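Local coordinates for protein AncCDT-1 (Synthetic construct, PDB 5T0W) that binds arginine between its two lobes as a reconstructed ancestral amino acid-binding protein, a solute-binding precursor of cyclohexadienyl dehydratase, at residues S14-I19 with D217-N222; D84-G89 with G210-K215. All coordinates share one frame; numbering follows the deposited sequence.

Interaction 1 (S14-I19 with D217-N222); sequences STLDEI and DPELLN
Asp217 presents its carboxylate to the start of the helix that begins at Thr15, with one oxygen facing Ser14 and the other Thr15. Followed outward, its CB leads to a CG lying anti to the backbone N (chi1 -155°), which turns the carboxylate toward these two residues. Ser14 OG lies so close to Asp217 OD1 that the details of that bond are doubtful. Asp217 OD2 accepts twice from Thr15: the backbone N reaches it at 2.8 Å from the syn side, somewhat out of the carboxylate plane, while OG1 comes at 2.6 Å almost in line with the C-O bond. The two bonds from Thr15 grip OD2 and limit the carboxylate's rotation, and the N-terminus of helix 15-22 would be expected to stabilise its negative charge. Thr15 OG1 is also hydrogen-bonded to Arg214, which brings a positive charge close to the acid. Ser14 OG accepts from Leu16 N at 3.3 Å in an ST turn.

Beside this polar cluster Leu220 CD2 rests against Thr15 CB at 3.9 Å. Leu220 CD1 meets Ile19 CD1 at 3.8 Å and also touches Leu16 CD1. Leu16 CD2 packs near Glu219 CB and OE2, the two side chains crossing at about a right angle. Glu219 OE2 also lies 4.1 Å from Asp17 OD1, two like charges near each other toward the solvent side.

Leu60 of helix 48-60 backs Leu16 and Ile19. Segments 15-19 and 218-222 run 74° apart, and Asp217, the N-cap residue of helix 218-233, joins the chain's first helix to a late one in the same lobe.

Interaction 2 (D84-G89 with G210-K215); sequences DIVMSG and GFAIRK. With ARG (arginine), chain E.
Met87 lays its terminal methyl over one face of the Phe211 ring, CE standing 3.6 Å from the ring centroid and displaced toward the CZ and CE1 rim. The bend at chi3 (61°) brings CE over the ring; Met87 SD lies above the same face, 4.6 Å from the Phe211 centroid, in a Met-aromatic contact. Met87 CB and CG follow the CD1-CE1 side, and the whole side chain covers the ring obliquely. At the ring's edge lies the carbonyl oxygen of Val86.

That oxygen belongs to the antiparallel hydrogen-bonded pair Val86-Ala212. Val86 N gives a nearly straight bond of 3.0 Å to Ala212 O, and Ala212 N returns one of 3.3 Å to Val86 O. The small Ala212 leaves room for the branched Val86, their CB atoms 3.8 Å apart. Ile85 fits between Phe211 and Ile213: its CD1 touches Phe211 CB at 3.9 Å, and its CG1 lies 4.0 Å from Ile213 CG2. Asp84 and Arg214 lie near each other, beyond salt-bridge distance; Asp84 pairs with Arg22, while Arg214 reaches the carbonyls of Phe83 and Leu78.

Toward the ligand the chains part, and a water bridges them, accepting from Ser88 N and donating to Gly210 O. Ser88 O and OG hold the guanidinium end of the bound arginine, and Gly89 O accepts from the ligand's N at 2.8 Å.

Helix 74-79 covers Val86 and Ala212 through Leu78, while Leu52 of helix 48-60 packs on Met87 and Phe211. Helix 218-233 supports Ile85, Phe211 and Ile213, and strand 24-29 lies alongside segment 84-89 as its parallel sheet neighbour.

Overall arrangement
Both interactions lie on the same side of the chain's centre, about 12 Å apart between their own centres. Interaction 2 is nested within the loop closed by interaction 1: 14-19 comes first, then 84-89, 210-215 and 217-222, with strand 207-213 leading into helix 218-233. The two contacts touch where Thr15 and Ile19 pack on Asp84. Helices 48-60 and 218-233 contribute to both. Interaction 2 extends to the arginine pocket, whereas interaction 1 lies farther out, its centre about 23 Å from the chain's centre. Together they join early and late parts of the chain within one lobe, consistent with the periplasmic binding protein fold.

Interaction 1 (S14-I19 with D217-N222)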
loop_
_atom_site.group_PDB
_atom_site.type_symbol
_atom_site.label_atom_id
_atom_site.label_comp_id
_atom_site.label_asym_id
_atom_site.label_seq_id
_atom_site.Cartn_x
_atom_site.Cartn_y
_atom_site.Cartn_z
ATOM N N SER A 14 -10.817 10.646 22.659
ATOM C CA SER A 14 -10.277 9.554 21.813
ATOM C C SER A 14 -11.150 9.320 20.584
ATOM O O SER A 14 -12.382 9.343 20.663
ATOM C CB SER A 14 -10.169 8.244 22.624
ATOM O OG SER A 14 -9.631 7.177 21.827
ATOM N N THR A 15 -10.509 9.060 19.459
ATOM C CA THR A 15 -11.230 8.740 18.248
ATOM C C THR A 15 -12.113 7.511 18.470
ATOM O O THR A 15 -13.181 7.389 17.876
ATOM C CB THR A 15 -10.255 8.502 17.070
ATOM O OG1 THR A 15 -9.308 9.580 16.974
ATOM C CG2 THR A 15 -11.008 8.349 15.759
ATOM N N LEU A 16 -11.676 6.596 19.324
ATOM C CA LEU A 16 -12.472 5.417 19.616
ATOM C C LEU A 16 -13.866 5.814 20.074
ATOM O O LEU A 16 -14.867 5.275 19.603
ATOM C CB LEU A 16 -11.795 4.581 20.690
ATOM C CG LEU A 16 -12.452 3.231 20.991
ATOM C CD1 LEU A 16 -12.229 2.218 19.895
ATOM C CD2 LEU A 16 -11.951 2.684 22.318
ATOM N N ASP A 17 -13.928 6.781 20.984
ATOM C CA ASP A 17 -15.204 7.257 21.485
ATOM C C ASP A 17 -15.974 7.868 20.311
ATOM O O ASP A 17 -17.145 7.541 20.075
ATOM C CB ASP A 17 -15.014 8.284 22.609
ATOM C CG ASP A 17 -14.384 7.686 23.893
ATOM O OD1 ASP A 17 -14.658 6.515 24.255
ATOM O OD2 ASP A 17 -13.611 8.420 24.555
ATOM N N GLU A 18 -15.296 8.739 19.567
ATOM C CA GLU A 18 -15.890 9.393 18.396
ATOM C C GLU A 18 -16.466 8.372 17.421
ATOM O O GLU A 18 -17.596 8.537 16.947
ATOM C CB GLU A 18 -14.862 10.299 17.686
ATOM N N ILE A 19 -15.699 7.311 17.155
ATOM C CA ILE A 19 -16.150 6.241 16.258
ATOM C C ILE A 19 -17.466 5.626 16.750
ATOM O O ILE A 19 -18.474 5.611 16.023
ATOM C CB ILE A 19 -15.105 5.126 16.106
ATOM C CG1 ILE A 19 -13.917 5.632 15.280
ATOM C CG2 ILE A 19 -15.700 3.889 15.441
ATOM C CD1 ILE A 19 -12.658 4.812 15.460
ATOM N N ASP A 217 -3.699 8.615 20.864
ATOM C CA ASP A 217 -4.950 7.854 20.886
ATOM C C ASP A 217 -4.693 6.407 21.169
ATOM O O ASP A 217 -5.092 5.536 20.393
ATOM C CB ASP A 217 -5.665 7.996 19.554
ATOM C CG ASP A 217 -7.142 7.780 19.671
ATOM O OD1 ASP A 217 -7.614 7.090 20.624
ATOM O OD2 ASP A 217 -7.847 8.323 18.784
ATOM N N PRO A 218 -4.066 6.121 22.313
ATOM C CA PRO A 218 -3.673 4.730 22.611
ATOM C C PRO A 218 -4.852 3.761 22.771
ATOM O O PRO A 218 -4.687 2.565 22.594
ATOM C CB PRO A 218 -2.883 4.860 23.923
ATOM C CG PRO A 218 -3.437 6.082 24.564
ATOM C CD PRO A 218 -3.812 7.016 23.446
ATOM N N GLU A 219 -6.022 4.265 23.112
ATOM C CA GLU A 219 -7.233 3.416 23.197
ATOM C C GLU A 219 -7.489 2.755 21.844
ATOM O O GLU A 219 -7.590 1.530 21.750
ATOM C CB GLU A 219 -8.483 4.214 23.650
ATOM C CG GLU A 219 -8.644 4.346 25.158
ATOM C CD GLU A 219 -9.786 5.274 25.561
ATOM O OE1 GLU A 219 -9.515 6.285 26.252
ATOM O OE2 GLU A 219 -10.946 5.035 25.156
ATOM N N LEU A 220 -7.517 3.574 20.801
ATOM C CA LEU A 220 -7.735 3.086 19.430
ATOM C C LEU A 220 -6.610 2.189 18.961
ATOM O O LEU A 220 -6.848 1.116 18.408
ATOM C CB LEU A 220 -7.903 4.263 18.477
ATOM C CG LEU A 220 -8.276 3.906 17.042
ATOM C CD1 LEU A 220 -9.584 3.146 16.985
ATOM C CD2 LEU A 220 -8.350 5.173 16.200
ATOM N N LEU A 221 -5.380 2.592 19.254
ATOM C CA LEU A 221 -4.209 1.784 18.887
ATOM C C LEU A 221 -4.235 0.403 19.536
ATOM O O LEU A 221 -4.020 -0.605 18.870
ATOM C CB LEU A 221 -2.909 2.498 19.249
ATOM C CG LEU A 221 -1.637 1.768 18.809
ATOM C CD1 LEU A 221 -1.701 1.375 17.343
ATOM C CD2 LEU A 221 -0.388 2.604 19.073
ATOM N N ASN A 222 -4.507 0.376 20.840
ATOM C CA ASN A 222 -4.614 -0.895 21.578
ATOM C C ASN A 222 -5.735 -1.755 21.027
ATOM O O ASN A 222 -5.590 -2.958 20.886
ATOM C CB ASN A 222 -4.829 -0.636 23.055
ATOM C CG ASN A 222 -3.647 0.076 23.693
ATOM O OD1 ASN A 222 -2.542 0.098 23.146
ATOM N ND2 ASN A 222 -3.878 0.664 24.861
#

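Interaction 2 (D84-G89 with G210-K215)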
loop_
_atom_site.group_PDB
_atom_site.type_symbol
_atom_site.label_atom_id
_atom_site.label_comp_id
_atom_site.label_asym_id
_atom_site.label_seq_id
_atom_site.Cartn_x
_atom_site.Cartn_y
_atom_site.Cartn_z
ATOM N N ASP A 84 -10.533 8.088 10.305
ATOM C CA ASP A 84 -9.947 7.595 11.555
ATOM C C ASP A 84 -8.716 6.763 11.419
ATOM O O ASP A 84 -7.924 6.719 12.338
ATOM C CB ASP A 84 -10.968 6.745 12.283
ATOM C CG ASP A 84 -12.259 7.450 12.446
ATOM O OD1 ASP A 84 -12.220 8.575 13.009
ATOM O OD2 ASP A 84 -13.281 6.892 11.994
ATOM N N ILE A 85 -8.549 6.081 10.296
ATOM C CA ILE A 85 -7.484 5.087 10.186
ATOM C C ILE A 85 -7.098 4.856 8.741
ATOM O O ILE A 85 -7.969 4.809 7.857
ATOM C CB ILE A 85 -7.919 3.751 10.839
ATOM C CG1 ILE A 85 -6.810 2.697 10.795
ATOM C CG2 ILE A 85 -9.160 3.175 10.155
ATOM C CD1 ILE A 85 -6.987 1.596 11.813
ATOM N N VAL A 86 -5.801 4.697 8.484
ATOM C CA VAL A 86 -5.307 4.389 7.119
ATOM C C VAL A 86 -5.190 2.866 6.946
ATOM O O VAL A 86 -4.475 2.230 7.683
ATOM C CB VAL A 86 -3.941 5.025 6.867
ATOM C CG1 VAL A 86 -3.428 4.661 5.504
ATOM C CG2 VAL A 86 -4.021 6.526 7.014
ATOM N N MET A 87 -5.908 2.301 5.991
ATOM C CA MET A 87 -5.755 0.896 5.646
ATOM C C MET A 87 -5.561 0.807 4.131
ATOM O O MET A 87 -6.524 0.814 3.363
ATOM C CB MET A 87 -6.968 0.086 6.091
ATOM C CG MET A 87 -7.400 0.356 7.530
ATOM S SD MET A 87 -8.628 -0.723 8.320
ATOM C CE MET A 87 -7.970 -2.393 8.362
ATOM N N SER A 88 -4.303 0.893 3.711
ATOM C CA SER A 88 -3.986 1.219 2.310
ATOM C C SER A 88 -2.592 0.795 1.908
ATOM O O SER A 88 -1.880 1.516 1.219
ATOM C CB SER A 88 -4.197 2.713 2.015
ATOM O OG SER A 88 -4.476 2.905 0.643
ATOM N N GLY A 89 -2.220 -0.394 2.351
ATOM C CA GLY A 89 -0.932 -0.979 2.021
ATOM C C GLY A 89 0.240 -0.153 2.480
ATOM O O GLY A 89 1.221 -0.046 1.774
ATOM N N GLY A 210 1.589 -1.549 8.063
ATOM C CA GLY A 210 0.690 -1.353 9.207
ATOM C C GLY A 210 -0.480 -0.453 8.860
ATOM O O GLY A 210 -0.492 0.195 7.821
ATOM N N PHE A 211 -1.432 -0.369 9.784
ATOM C CA PHE A 211 -2.481 0.642 9.749
ATOM C C PHE A 211 -2.113 1.850 10.586
ATOM O O PHE A 211 -1.681 1.718 11.725
ATOM C CB PHE A 211 -3.764 0.059 10.279
ATOM C CG PHE A 211 -4.103 -1.234 9.657
ATOM C CD1 PHE A 211 -4.221 -1.331 8.276
ATOM C CD2 PHE A 211 -4.293 -2.360 10.428
ATOM C CE1 PHE A 211 -4.540 -2.539 7.692
ATOM C CE2 PHE A 211 -4.621 -3.558 9.859
ATOM C CZ PHE A 211 -4.729 -3.659 8.492
ATOM N N ALA A 212 -2.310 3.040 10.025
ATOM C CA ALA A 212 -1.888 4.292 10.687
ATOM C C ALA A 212 -3.033 4.956 11.411
ATOM O O ALA A 212 -4.133 4.958 10.906
ATOM C CB ALA A 212 -1.314 5.256 9.667
ATOM N N ILE A 213 -2.755 5.529 12.576
ATOM C CA ILE A 213 -3.702 6.407 13.234
ATOM C C ILE A 213 -2.979 7.639 13.782
ATOM O O ILE A 213 -1.756 7.613 13.972
ATOM C CB ILE A 213 -4.443 5.722 14.388
ATOM C CG1 ILE A 213 -3.480 5.407 15.525
ATOM C CG2 ILE A 213 -5.126 4.447 13.917
ATOM C CD1 ILE A 213 -4.184 5.094 16.832
ATOM N N ARG A 214 -3.733 8.690 14.079
ATOM C CA ARG A 214 -3.158 9.867 14.709
ATOM C C ARG A 214 -2.509 9.514 16.043
ATOM O O ARG A 214 -2.994 8.637 16.766
ATOM C CB ARG A 214 -4.224 10.916 14.980
ATOM C CG ARG A 214 -4.822 11.521 13.760
ATOM C CD ARG A 214 -5.833 12.577 14.184
ATOM N NE ARG A 214 -7.101 12.015 14.681
ATOM C CZ ARG A 214 -8.066 11.508 13.913
ATOM N NH1 ARG A 214 -7.922 11.449 12.595
ATOM N NH2 ARG A 214 -9.173 11.037 14.463
ATOM N N LYS A 215 -1.431 10.228 16.366
ATOM C CA LYS A 215 -0.796 10.175 17.693
ATOM C C LYS A 215 -1.799 10.580 18.788
ATOM O O LYS A 215 -2.813 11.227 18.523
ATOM C CB LYS A 215 0.374 11.146 17.782
ATOM C CG LYS A 215 1.454 10.988 16.731
ATOM C CD LYS A 215 2.494 9.961 17.132
ATOM C CE LYS A 215 3.766 10.128 16.307
ATOM N NZ LYS A 215 4.867 9.315 16.878
HETATM N N ARG E . 3.731 0.274 0.506
HETATM C CA ARG E . 4.107 1.524 -0.169
HETATM C C ARG E . 4.063 2.610 0.838
HETATM O O ARG E . 4.622 3.673 0.563
HETATM C CB ARG E . 3.143 1.847 -1.272
HETATM C CG ARG E . 1.771 2.138 -0.735
HETATM C CD ARG E . 0.851 2.704 -1.814
HETATM N NE ARG E . -0.532 2.404 -1.483
HETATM C CZ ARG E . -1.571 2.862 -2.163
HETATM N NH1 ARG E . -2.815 2.515 -1.808
HETATM N NH2 ARG E . -1.369 3.657 -3.206
HETATM O OXT ARG E . 3.455 2.437 1.913
HETATM O O HOH W 1 -2.326 -0.089 5.492
#